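PDB 5BY3: BtGH115A from Bacteroides thetaiotaomicron, which removes alpha-linked 4-O-methyl-glucuronic acid from decorated arabinogalactans as a family GH115 glycoside hydrolase. Local coordinates for residues A[262-267]-A[301-306]; A[279-284]-A[327-332]; A[461-466]-A[659-664]; A[576-581]-A[635-640]. All coordinates share one frame; numbering follows the deposited sequence.

Interaction 1: A[262-267]-A[301-306]; sequences AYDYVN and KMQGAK
Gln303 lies across the backbone carbonyl of Tyr263, with its CD 3.3 Å from Tyr263 O. That carbonyl belongs to an inverse gamma turn centred on Tyr263. The turn ends at Asp264, which is also the N-cap residue of helix 265-283. The Gln303 chain is extended beyond CG, so its amide passes the turn and places OE1 3.7 Å from Ala262 CB. Gln303 CB lies 3.4 Å from Asp264 OD2. The Asp264 carboxylate thus works in two directions. Asp264 OD1 turns to the helix and accepts from Asn267 N at 2.6 Å, met nearly along the C-O axis. A weak bond from Asn267 ND2 reaches the same oxygen. OD2 faces the loop, with CG held anti to the backbone N (chi1 -180°). It comes close to Gly304 N but at a poor angle, so this is contact and not a hydrogen bond. With an alanine in place of Asp264, Asn267 N would probably lose its capping acceptor, and Gly304 the carboxylate it packs against. Tyr263 meets Trp255 edge-to-face, and Tyr265 OH is hydrogen-bonded to Asp321 of helix 308-329. Val266 packs more loosely, with CG2 4.0 Å from Gly304 O. Gly304 has no side chain on the face turned to Asp264, and its CA lies 3.0 Å from Asp264 OD2.

Interaction 2: A[279-284]-A[327-332]; sequences RVKEVA and EKYVNK
Lys281 lays its aliphatic chain obliquely over one face of the Tyr329 ring. Its CG stands 3.9 Å from the ring centroid and 20° off the normal, a CH-pi contact. CG is anti to the carbonyl carbon (chi1 -82°) and the chain then runs extended, which carries CE on to 3.4 Å from Tyr329 OH. On the opposite face of the ring lies CG of Lys328, so the tyrosine is held between two lysine chains. The hydroxyl has its main polar partner elsewhere, in a hydrogen bond with Glu277 of helix 265-283. The phenol therefore ties helix 308-329 to that helix at its polar end as well as through its face. Putting a serine in its place would probably leave the Lys281 chain without its ring to lie on and Glu277 without its partner. A second, apolar patch adjoins this one. Val280 and Val330 cross at about a right angle, with Val280 CG1 4.0 Å from Val330 CG2. Ala284 points its CB into the same patch, 3.8 Å from Val330 CG2 and 3.1 Å from Tyr329 O. On the other branch, Val330 CG1 meets Ala284 O at 3.5 Å. The contact joins the C-terminal ends of two helices in a region assigned to the TIM-barrel clan. Strand 290-291, of the eight-stranded parallel sheet, comes between them in sequence, and its Tyr290 packs against both Val283 and Val330.

Interaction 3: A[461-466]-A[659-664]; sequences GVTAHL and VCEGLG
Glu661 reaches across to the start of helix 462-473 and sets one oxygen on Thr463. Glu661 OE2 accepts from Thr463 N at 2.8 Å, with an N-H...O angle of 158°. The amide meets it from above the carboxylate plane, 39° out of it. Thr463 OG1 gives Glu661 OE2 a second, weak bond, also 2.8 Å long. The other oxygen, Glu661 OE1, rests against Gly461 CA at 3.2 Å. Gly461 is the N-cap residue and brings no side chain into the space used by the carboxylate. Val462 slides past the glutamate in the opposite direction, with Val462 CB 3.8 Å from Glu661 OE2. The positive end of the helix dipole is likely to stabilise the Glu661 carboxylate, with Thr463 N as the amide bonded to it. Glu661 sits in a type I beta turn from Cys660 to Leu663, closed by Leu663 N to Cys660 O. This turn belongs to the C-terminal GH115 family region, whereas the helix belongs to the glycosyl hydrolase region. CG of Glu661 is anti to the backbone N (chi1 -164°) and the chain is extended, which carries the carboxylate to the helix start. Val462 and Leu663 each touch Ser412 of helix 411-423. One turn on, His465 is pinned by Asp449 and by Tyr442 of helix 441-452.

Interaction 4: A[576-581]-A[635-640]; sequences AQLARH and APMTAD
Selenomethionine Met637 bends over His581 and forms the close-packed half of this contact. Its CG lies over one face of the imidazole, 4.0 Å from the centroid and 20° off the normal, in a CH-pi contact. The chain then turns at chi2 and chi3, so that CE of Met637 touches both His581 ND1, at 3.7 Å, and Gln577 NE2, at 3.5 Å. The selenium of Met637 approaches the ring obliquely and also meets Leu578 CD2 at 4.4 Å. The ring itself is fixed from within the helix end. His581 ND1 donates to Gln577 O at 3.1 Å, almost straight at 175° and in the ring plane. The other half is looser. Ala635 and Pro636 are exposed and present mainly backbone: Ala635 O sits at the ring edge, 3.2 Å from His581 NE2, while the Pro636 side chain stays well clear of the helix segment. The Gln577 amide is held elsewhere, OE1 accepting from Leu519 N. The contact thus packs the loop before strand 646-647 on the C-terminal end of helix 552-580. Helix 523-543 adjoins it: Ile526 touches both Gln577 and Met637.

Overall arrangement
From the N terminus, interactions 1 and 2 come first. Both use helix 265-283, and their segments alternate along the chain, so the two loops cross. Interaction 1 ties the start of that helix to the loop before helix 308-329; interaction 2 joins the C-terminal ends of the two helices, its centre about 25 Å from that of interaction 1. Both lie within the glycosyl hydrolase family 115 range of the TIM-barrel clan. Interaction 3 opens later and closes a much longer loop, linking helix 462-473 to the C-terminal family region. Interaction 4 falls entirely within that loop and fastens helix 552-580 to the approach to strand 646-647. The centres of interactions 2 and 4 are about 63 Å apart.

Interaction 1: A[262-267]-A[301-306]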
loop_
_atom_site.group_PDB
_atom_site.type_symbol
_atom_site.label_atom_id
_atom_site.label_comp_id
_atom_site.label_asym_id
_atom_site.label_seq_id
_atom_site.Cartn_x
_atom_site.Cartn_y
_atom_site.Cartn_z
ATOM N N ALA A 262 2.992 17.220 -30.811
ATOM C CA ALA A 262 3.740 16.726 -29.657
ATOM C C ALA A 262 3.168 17.225 -28.294
ATOM O O ALA A 262 2.677 18.360 -28.202
ATOM C CB ALA A 262 5.232 17.044 -29.807
ATOM N N TYR A 263 3.233 16.356 -27.269
ATOM C CA TYR A 263 2.918 16.675 -25.865
ATOM C C TYR A 263 4.104 17.385 -25.245
ATOM O O TYR A 263 4.884 16.820 -24.451
ATOM C CB TYR A 263 2.560 15.408 -25.098
ATOM C CG TYR A 263 2.113 15.597 -23.663
ATOM C CD1 TYR A 263 0.876 16.169 -23.361
ATOM C CD2 TYR A 263 2.915 15.150 -22.594
ATOM C CE1 TYR A 263 0.450 16.306 -22.032
ATOM C CE2 TYR A 263 2.513 15.293 -21.269
ATOM C CZ TYR A 263 1.275 15.873 -20.991
ATOM O OH TYR A 263 0.856 16.015 -19.686
ATOM N N ASP A 264 4.218 18.654 -25.616
ATOM C CA ASP A 264 5.421 19.438 -25.433
ATOM C C ASP A 264 4.960 20.875 -25.233
ATOM O O ASP A 264 4.302 21.463 -26.127
ATOM C CB ASP A 264 6.296 19.323 -26.707
ATOM C CG ASP A 264 7.584 20.106 -26.605
ATOM O OD1 ASP A 264 7.570 21.334 -26.806
ATOM O OD2 ASP A 264 8.614 19.490 -26.307
ATOM N N TYR A 265 5.289 21.440 -24.071
ATOM C CA TYR A 265 4.781 22.768 -23.764
ATOM C C TYR A 265 5.684 23.855 -24.338
ATOM O O TYR A 265 5.205 24.928 -24.715
ATOM C CB TYR A 265 4.549 22.951 -22.260
ATOM C CG TYR A 265 3.361 23.824 -21.915
ATOM C CD1 TYR A 265 2.064 23.354 -22.099
ATOM C CD2 TYR A 265 3.530 25.122 -21.380
ATOM C CE1 TYR A 265 0.961 24.133 -21.782
ATOM C CE2 TYR A 265 2.433 25.907 -21.035
ATOM C CZ TYR A 265 1.151 25.403 -21.238
ATOM O OH TYR A 265 0.024 26.129 -20.946
ATOM N N VAL A 266 6.981 23.556 -24.434
ATOM C CA VAL A 266 7.953 24.498 -25.014
ATOM C C VAL A 266 7.630 24.819 -26.487
ATOM O O VAL A 266 7.769 25.961 -26.884
ATOM C CB VAL A 266 9.434 24.066 -24.771
ATOM C CG1 VAL A 266 10.438 25.041 -25.389
ATOM C CG2 VAL A 266 9.716 23.954 -23.276
ATOM N N ASN A 267 7.132 23.848 -27.254
ATOM C CA ASN A 267 6.990 24.018 -28.708
ATOM C C ASN A 267 5.567 23.997 -29.274
ATOM O O ASN A 267 5.331 24.433 -30.423
ATOM C CB ASN A 267 7.885 22.982 -29.423
ATOM C CG ASN A 267 9.366 23.275 -29.234
ATOM O OD1 ASN A 267 9.853 24.338 -29.658
ATOM N ND2 ASN A 267 10.094 22.345 -28.598
ATOM N N LYS A 301 11.113 11.581 -19.103
ATOM C CA LYS A 301 11.309 13.036 -19.130
ATOM C C LYS A 301 10.037 13.685 -19.675
ATOM O O LYS A 301 9.260 13.027 -20.365
ATOM C CB LYS A 301 12.517 13.413 -20.036
ATOM C CG LYS A 301 13.747 12.506 -19.973
ATOM C CD LYS A 301 14.506 12.643 -18.650
ATOM C CE LYS A 301 15.048 11.306 -18.132
ATOM N NZ LYS A 301 15.282 11.322 -16.654
HETATM N N MSE A 302 9.801 14.958 -19.362
HETATM C CA MSE A 302 8.937 15.788 -20.247
HETATM C C MSE A 302 9.706 15.992 -21.540
HETATM O O MSE A 302 10.954 15.899 -21.582
HETATM C CB MSE A 302 8.513 17.159 -19.710
HETATM C CG MSE A 302 9.788 17.885 -19.288
HETATM SE SE MSE A 302 9.361 19.614 -18.509
HETATM C CE MSE A 302 9.660 19.042 -16.664
ATOM N N GLN A 303 8.954 16.258 -22.603
ATOM C CA GLN A 303 9.528 16.604 -23.888
ATOM C C GLN A 303 9.938 18.074 -23.862
ATOM O O GLN A 303 9.374 18.855 -23.083
ATOM C CB GLN A 303 8.501 16.346 -24.980
ATOM C CG GLN A 303 7.743 15.030 -24.817
ATOM C CD GLN A 303 6.920 14.704 -26.032
ATOM O OE1 GLN A 303 7.046 15.354 -27.069
ATOM N NE2 GLN A 303 6.053 13.706 -25.912
ATOM N N GLY A 304 10.939 18.433 -24.672
ATOM C CA GLY A 304 11.240 19.845 -24.986
ATOM C C GLY A 304 12.218 20.545 -24.072
ATOM O O GLY A 304 12.726 21.633 -24.403
ATOM N N ALA A 305 12.468 19.924 -22.917
ATOM C CA ALA A 305 13.549 20.346 -22.019
ATOM C C ALA A 305 14.453 19.168 -21.686
ATOM O O ALA A 305 13.974 18.032 -21.561
ATOM C CB ALA A 305 12.993 20.989 -20.755
ATOM N N LYS A 306 15.756 19.448 -21.564
ATOM C CA LYS A 306 16.772 18.411 -21.332
ATOM C C LYS A 306 17.320 18.495 -19.907
ATOM O O LYS A 306 17.283 17.508 -19.162
ATOM C CB LYS A 306 17.901 18.495 -22.374
ATOM C CG LYS A 306 18.319 17.163 -22.973
ATOM C CD LYS A 306 19.049 17.386 -24.291
ATOM C CE LYS A 306 19.715 16.115 -24.795
ATOM N NZ LYS A 306 21.076 16.381 -25.353
#

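Interaction 2: A[279-284]-A[327-332]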
loop_
_atom_site.group_PDB
_atom_site.type_symbol
_atom_site.label_atom_id
_atom_site.label_comp_id
_atom_site.label_asym_id
_atom_site.label_seq_id
_atom_site.Cartn_x
_atom_site.Cartn_y
_atom_site.Cartn_z
ATOM N N ARG A 279 -11.265 19.437 -20.703
ATOM C CA ARG A 279 -11.475 18.536 -19.580
ATOM C C ARG A 279 -11.886 19.284 -18.313
ATOM O O ARG A 279 -12.874 18.932 -17.703
ATOM C CB ARG A 279 -10.206 17.698 -19.345
ATOM C CG ARG A 279 -10.122 16.954 -18.021
ATOM C CD ARG A 279 -11.202 15.882 -17.834
ATOM N NE ARG A 279 -11.534 15.158 -19.054
ATOM C CZ ARG A 279 -10.806 14.179 -19.561
ATOM N NH1 ARG A 279 -9.683 13.785 -18.958
ATOM N NH2 ARG A 279 -11.194 13.587 -20.666
ATOM N N VAL A 280 -11.108 20.288 -17.918
ATOM C CA VAL A 280 -11.478 21.188 -16.827
ATOM C C VAL A 280 -12.910 21.743 -16.996
ATOM O O VAL A 280 -13.617 21.865 -16.012
ATOM C CB VAL A 280 -10.462 22.325 -16.690
ATOM C CG1 VAL A 280 -10.672 23.125 -15.414
ATOM C CG2 VAL A 280 -9.051 21.774 -16.732
ATOM N N LYS A 281 -13.323 22.037 -18.239
ATOM C CA LYS A 281 -14.682 22.472 -18.571
ATOM C C LYS A 281 -15.744 21.462 -18.140
ATOM O O LYS A 281 -16.707 21.834 -17.466
ATOM C CB LYS A 281 -14.841 22.749 -20.075
ATOM C CG LYS A 281 -14.372 24.108 -20.556
ATOM C CD LYS A 281 -15.056 24.473 -21.870
ATOM C CE LYS A 281 -14.352 25.641 -22.554
ATOM N NZ LYS A 281 -14.931 26.012 -23.883
ATOM N N GLU A 282 -15.572 20.194 -18.508
ATOM C CA GLU A 282 -16.630 19.186 -18.284
ATOM C C GLU A 282 -16.721 18.621 -16.846
ATOM O O GLU A 282 -17.650 17.868 -16.519
ATOM C CB GLU A 282 -16.509 18.057 -19.310
ATOM C CG GLU A 282 -15.254 17.225 -19.149
ATOM C CD GLU A 282 -15.193 16.040 -20.097
ATOM O OE1 GLU A 282 -16.088 15.881 -20.959
ATOM O OE2 GLU A 282 -14.226 15.263 -19.972
ATOM N N VAL A 283 -15.779 19.033 -15.997
ATOM C CA VAL A 283 -15.467 18.383 -14.734
ATOM C C VAL A 283 -15.376 19.399 -13.570
ATOM O O VAL A 283 -15.090 19.015 -12.440
ATOM C CB VAL A 283 -14.175 17.509 -14.959
ATOM C CG1 VAL A 283 -12.953 17.894 -14.128
ATOM C CG2 VAL A 283 -14.478 16.018 -14.941
ATOM N N ALA A 284 -15.655 20.679 -13.843
ATOM C CA ALA A 284 -15.487 21.804 -12.876
ATOM C C ALA A 284 -16.434 21.873 -11.639
ATOM O O ALA A 284 -16.080 22.456 -10.599
ATOM C CB ALA A 284 -15.512 23.137 -13.622
ATOM N N GLU A 327 -8.902 29.080 -12.011
ATOM C CA GLU A 327 -9.490 30.458 -11.912
ATOM C C GLU A 327 -10.739 30.662 -12.782
ATOM O O GLU A 327 -11.816 30.952 -12.262
ATOM C CB GLU A 327 -8.487 31.573 -12.212
ATOM C CG GLU A 327 -7.342 31.685 -11.216
ATOM C CD GLU A 327 -6.769 33.089 -11.051
ATOM O OE1 GLU A 327 -7.416 34.079 -11.475
ATOM O OE2 GLU A 327 -5.670 33.203 -10.451
ATOM N N LYS A 328 -10.590 30.445 -14.084
ATOM C CA LYS A 328 -11.651 30.632 -15.069
ATOM C C LYS A 328 -12.860 29.647 -15.044
ATOM O O LYS A 328 -13.980 30.095 -15.280
ATOM C CB LYS A 328 -11.008 30.736 -16.477
ATOM C CG LYS A 328 -11.931 30.780 -17.690
ATOM C CD LYS A 328 -11.053 31.028 -18.899
ATOM C CE LYS A 328 -11.832 31.361 -20.159
ATOM N NZ LYS A 328 -10.890 31.940 -21.154
ATOM N N TYR A 329 -12.667 28.348 -14.781
ATOM C CA TYR A 329 -13.829 27.413 -14.757
ATOM C C TYR A 329 -14.220 26.775 -13.411
ATOM O O TYR A 329 -15.328 26.214 -13.293
ATOM C CB TYR A 329 -13.733 26.300 -15.817
ATOM C CG TYR A 329 -13.448 26.782 -17.195
ATOM C CD1 TYR A 329 -14.486 27.142 -18.063
ATOM C CD2 TYR A 329 -12.132 26.890 -17.648
ATOM C CE1 TYR A 329 -14.218 27.608 -19.350
ATOM C CE2 TYR A 329 -11.854 27.350 -18.930
ATOM C CZ TYR A 329 -12.896 27.709 -19.776
ATOM O OH TYR A 329 -12.599 28.160 -21.043
ATOM N N VAL A 330 -13.337 26.812 -12.411
ATOM C CA VAL A 330 -13.652 26.090 -11.163
ATOM C C VAL A 330 -13.958 27.060 -10.027
ATOM O O VAL A 330 -15.037 26.980 -9.430
ATOM C CB VAL A 330 -12.606 24.989 -10.741
ATOM C CG1 VAL A 330 -13.133 24.134 -9.587
ATOM C CG2 VAL A 330 -12.231 24.067 -11.902
ATOM N N ASN A 331 -13.038 27.976 -9.733
ATOM C CA ASN A 331 -13.219 28.869 -8.591
ATOM C C ASN A 331 -12.341 30.094 -8.714
ATOM O O ASN A 331 -11.130 29.973 -8.908
ATOM C CB ASN A 331 -12.917 28.112 -7.292
ATOM C CG ASN A 331 -13.443 28.811 -6.056
ATOM O OD1 ASN A 331 -13.241 30.021 -5.864
ATOM N ND2 ASN A 331 -14.079 28.033 -5.174
ATOM N N LYS A 332 -12.945 31.271 -8.584
ATOM C CA LYS A 332 -12.217 32.518 -8.771
ATOM C C LYS A 332 -11.049 32.691 -7.775
ATOM O O LYS A 332 -10.026 33.276 -8.126
ATOM C CB LYS A 332 -13.174 33.716 -8.792
ATOM C CG LYS A 332 -12.591 34.973 -9.449
ATOM C CD LYS A 332 -12.102 34.765 -10.891
ATOM C CE LYS A 332 -11.180 35.896 -11.352
ATOM N NZ LYS A 332 -10.272 35.499 -12.469
#

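Interaction 3: A[461-466]-A[659-664]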
loop_
_atom_site.group_PDB
_atom_site.type_symbol
_atom_site.label_atom_id
_atom_site.label_comp_id
_atom_site.label_asym_id
_atom_site.label_seq_id
_atom_site.Cartn_x
_atom_site.Cartn_y
_atom_site.Cartn_z
ATOM N N GLY A 461 -0.681 -3.736 18.592
ATOM C CA GLY A 461 0.396 -4.131 17.682
ATOM C C GLY A 461 0.078 -3.886 16.198
ATOM O O GLY A 461 -1.074 -3.739 15.781
ATOM N N VAL A 462 1.136 -3.832 15.413
ATOM C CA VAL A 462 1.168 -4.420 14.073
ATOM C C VAL A 462 0.551 -5.815 14.106
ATOM O O VAL A 462 -0.255 -6.123 13.267
ATOM C CB VAL A 462 2.653 -4.465 13.577
ATOM C CG1 VAL A 462 3.039 -5.748 12.816
ATOM C CG2 VAL A 462 2.941 -3.235 12.744
ATOM N N THR A 463 0.949 -6.632 15.086
ATOM C CA THR A 463 0.541 -8.030 15.275
ATOM C C THR A 463 -0.923 -8.116 15.714
ATOM O O THR A 463 -1.705 -8.872 15.116
ATOM C CB THR A 463 1.523 -8.722 16.261
ATOM O OG1 THR A 463 2.821 -8.755 15.649
ATOM C CG2 THR A 463 1.108 -10.161 16.665
ATOM N N ALA A 464 -1.318 -7.273 16.662
ATOM C CA ALA A 464 -2.712 -7.217 17.090
ATOM C C ALA A 464 -3.678 -6.792 15.969
ATOM O O ALA A 464 -4.827 -7.251 15.941
ATOM C CB ALA A 464 -2.882 -6.344 18.326
ATOM N N HIS A 465 -3.206 -5.950 15.041
ATOM C CA HIS A 465 -3.992 -5.576 13.855
ATOM C C HIS A 465 -4.249 -6.795 12.957
ATOM O O HIS A 465 -5.400 -7.091 12.650
ATOM C CB HIS A 465 -3.338 -4.437 13.070
ATOM C CG HIS A 465 -4.213 -3.870 11.978
ATOM N ND1 HIS A 465 -4.224 -4.373 10.687
ATOM C CD2 HIS A 465 -5.124 -2.857 11.995
ATOM C CE1 HIS A 465 -5.097 -3.693 9.958
ATOM N NE2 HIS A 465 -5.647 -2.763 10.723
ATOM N N LEU A 466 -3.189 -7.506 12.571
ATOM C CA LEU A 466 -3.311 -8.728 11.740
ATOM C C LEU A 466 -4.149 -9.845 12.405
ATOM O O LEU A 466 -4.984 -10.469 11.756
ATOM C CB LEU A 466 -1.905 -9.258 11.354
ATOM C CG LEU A 466 -1.819 -10.579 10.595
ATOM C CD1 LEU A 466 -2.524 -10.503 9.247
ATOM C CD2 LEU A 466 -0.372 -11.016 10.444
ATOM N N VAL A 659 12.400 -2.027 19.249
ATOM C CA VAL A 659 12.038 -2.936 18.167
ATOM C C VAL A 659 10.950 -2.278 17.331
ATOM O O VAL A 659 10.016 -1.703 17.892
ATOM C CB VAL A 659 11.481 -4.288 18.692
ATOM C CG1 VAL A 659 11.357 -5.286 17.558
ATOM C CG2 VAL A 659 12.356 -4.876 19.794
ATOM N N CYS A 660 11.114 -2.319 16.005
ATOM C CA CYS A 660 10.017 -2.074 15.077
ATOM C C CYS A 660 9.268 -3.414 14.907
ATOM O O CYS A 660 9.791 -4.387 14.314
ATOM C CB CYS A 660 10.555 -1.539 13.749
ATOM S SG CYS A 660 11.733 -0.162 13.908
ATOM N N GLU A 661 8.039 -3.450 15.431
ATOM C CA GLU A 661 7.379 -4.710 15.856
ATOM C C GLU A 661 7.681 -6.020 15.111
ATOM O O GLU A 661 8.311 -6.899 15.689
ATOM C CB GLU A 661 5.880 -4.533 16.102
ATOM C CG GLU A 661 5.255 -5.679 16.886
ATOM C CD GLU A 661 3.818 -5.388 17.243
ATOM O OE1 GLU A 661 3.545 -4.291 17.786
ATOM O OE2 GLU A 661 2.949 -6.241 16.953
ATOM N N GLY A 662 7.246 -6.208 13.884
ATOM C CA GLY A 662 7.640 -7.513 13.281
ATOM C C GLY A 662 8.664 -7.378 12.147
ATOM O O GLY A 662 8.686 -8.194 11.210
ATOM N N LEU A 663 9.469 -6.315 12.210
ATOM C CA LEU A 663 10.278 -5.899 11.079
ATOM C C LEU A 663 11.620 -6.649 10.991
ATOM O O LEU A 663 12.178 -7.027 12.028
ATOM C CB LEU A 663 10.462 -4.387 11.138
ATOM C CG LEU A 663 11.164 -3.667 9.991
ATOM C CD1 LEU A 663 10.280 -3.670 8.775
ATOM C CD2 LEU A 663 11.431 -2.235 10.417
ATOM N N GLY A 664 12.125 -6.866 9.763
ATOM C CA GLY A 664 13.476 -7.447 9.521
ATOM C C GLY A 664 13.544 -8.963 9.351
ATOM O O GLY A 664 12.554 -9.643 9.527
#

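Interaction 4: A[576-581]-A[635-640]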
loop_
_atom_site.group_PDB
_atom_site.type_symbol
_atom_site.label_atom_id
_atom_site.label_comp_id
_atom_site.label_asym_id
_atom_site.label_seq_id
_atom_site.Cartn_x
_atom_site.Cartn_y
_atom_site.Cartn_z
ATOM N N ALA A 576 15.149 -25.924 -8.839
ATOM C CA ALA A 576 15.875 -25.587 -10.053
ATOM C C ALA A 576 17.351 -25.272 -9.773
ATOM O O ALA A 576 18.246 -25.706 -10.546
ATOM C CB ALA A 576 15.199 -24.423 -10.756
ATOM N N GLN A 577 17.603 -24.536 -8.676
ATOM C CA GLN A 577 18.976 -24.176 -8.311
ATOM C C GLN A 577 19.756 -25.418 -7.846
ATOM O O GLN A 577 20.920 -25.606 -8.232
ATOM C CB GLN A 577 19.019 -23.061 -7.268
ATOM C CG GLN A 577 20.402 -22.828 -6.669
ATOM C CD GLN A 577 20.562 -21.469 -6.031
ATOM O OE1 GLN A 577 19.744 -20.571 -6.226
ATOM N NE2 GLN A 577 21.627 -21.304 -5.274
ATOM N N LEU A 578 19.109 -26.250 -7.021
ATOM C CA LEU A 578 19.691 -27.529 -6.587
ATOM C C LEU A 578 19.916 -28.463 -7.773
ATOM O O LEU A 578 20.948 -29.118 -7.814
ATOM C CB LEU A 578 18.847 -28.209 -5.526
ATOM C CG LEU A 578 18.651 -27.496 -4.190
ATOM C CD1 LEU A 578 17.548 -28.205 -3.444
ATOM C CD2 LEU A 578 19.926 -27.392 -3.371
ATOM N N ALA A 579 18.997 -28.445 -8.748
ATOM C CA ALA A 579 19.086 -29.255 -9.968
ATOM C C ALA A 579 20.244 -28.904 -10.907
ATOM O O ALA A 579 20.905 -29.811 -11.408
ATOM C CB ALA A 579 17.763 -29.230 -10.724
ATOM N N ARG A 580 20.457 -27.608 -11.163
ATOM C CA ARG A 580 21.644 -27.097 -11.878
ATOM C C ARG A 580 22.941 -27.650 -11.320
ATOM O O ARG A 580 23.879 -27.872 -12.073
ATOM C CB ARG A 580 21.726 -25.548 -11.813
ATOM C CG ARG A 580 20.789 -24.810 -12.769
ATOM C CD ARG A 580 21.153 -23.332 -12.917
ATOM N NE ARG A 580 20.932 -22.544 -11.689
ATOM C CZ ARG A 580 19.771 -21.998 -11.335
ATOM N NH1 ARG A 580 18.674 -22.147 -12.089
ATOM N NH2 ARG A 580 19.695 -21.317 -10.209
ATOM N N HIS A 581 23.014 -27.796 -9.993
ATOM C CA HIS A 581 24.217 -28.320 -9.339
ATOM C C HIS A 581 24.147 -29.840 -9.047
ATOM O O HIS A 581 24.922 -30.335 -8.240
ATOM C CB HIS A 581 24.532 -27.539 -8.043
ATOM C CG HIS A 581 24.928 -26.117 -8.275
ATOM N ND1 HIS A 581 24.003 -25.093 -8.376
ATOM C CD2 HIS A 581 26.147 -25.546 -8.423
ATOM C CE1 HIS A 581 24.637 -23.952 -8.587
ATOM N NE2 HIS A 581 25.939 -24.197 -8.609
ATOM N N ALA A 635 29.825 -22.763 -12.048
ATOM C CA ALA A 635 30.356 -22.523 -10.706
ATOM C C ALA A 635 29.837 -23.535 -9.652
ATOM O O ALA A 635 28.840 -24.207 -9.894
ATOM C CB ALA A 635 30.035 -21.100 -10.288
ATOM N N PRO A 636 30.518 -23.650 -8.488
ATOM C CA PRO A 636 29.918 -24.384 -7.360
ATOM C C PRO A 636 28.869 -23.557 -6.597
ATOM O O PRO A 636 28.605 -22.424 -6.963
ATOM C CB PRO A 636 31.117 -24.687 -6.451
ATOM C CG PRO A 636 32.134 -23.650 -6.776
ATOM C CD PRO A 636 31.915 -23.248 -8.208
HETATM N N MSE A 637 28.292 -24.129 -5.525
HETATM C CA MSE A 637 27.281 -23.526 -4.646
HETATM C C MSE A 637 27.997 -22.646 -3.691
HETATM O O MSE A 637 29.142 -22.915 -3.334
HETATM C CB MSE A 637 26.522 -24.528 -3.765
HETATM C CG MSE A 637 25.895 -25.650 -4.583
HETATM SE SE MSE A 637 24.035 -26.037 -4.098
HETATM C CE MSE A 637 23.248 -24.397 -4.860
ATOM N N THR A 638 27.327 -21.580 -3.265
ATOM C CA THR A 638 27.802 -20.783 -2.133
ATOM C C THR A 638 28.022 -21.747 -0.984
ATOM O O THR A 638 27.198 -22.609 -0.729
ATOM C CB THR A 638 26.786 -19.674 -1.765
ATOM O OG1 THR A 638 26.676 -18.784 -2.880
ATOM C CG2 THR A 638 27.218 -18.896 -0.515
ATOM N N ALA A 639 29.180 -21.616 -0.354
ATOM C CA ALA A 639 29.554 -22.375 0.823
ATOM C C ALA A 639 28.934 -21.707 2.029
ATOM O O ALA A 639 28.798 -20.478 2.070
ATOM C CB ALA A 639 31.065 -22.411 0.959
ATOM N N ASP A 640 28.551 -22.538 2.995
ATOM C CA ASP A 640 28.050 -22.095 4.285
ATOM C C ASP A 640 29.218 -21.442 4.998
ATOM O O ASP A 640 30.348 -21.927 4.938
ATOM C CB ASP A 640 27.556 -23.324 5.053
ATOM C CG ASP A 640 26.310 -23.060 5.863
ATOM O OD1 ASP A 640 25.348 -22.428 5.361
ATOM O OD2 ASP A 640 26.288 -23.516 7.021
#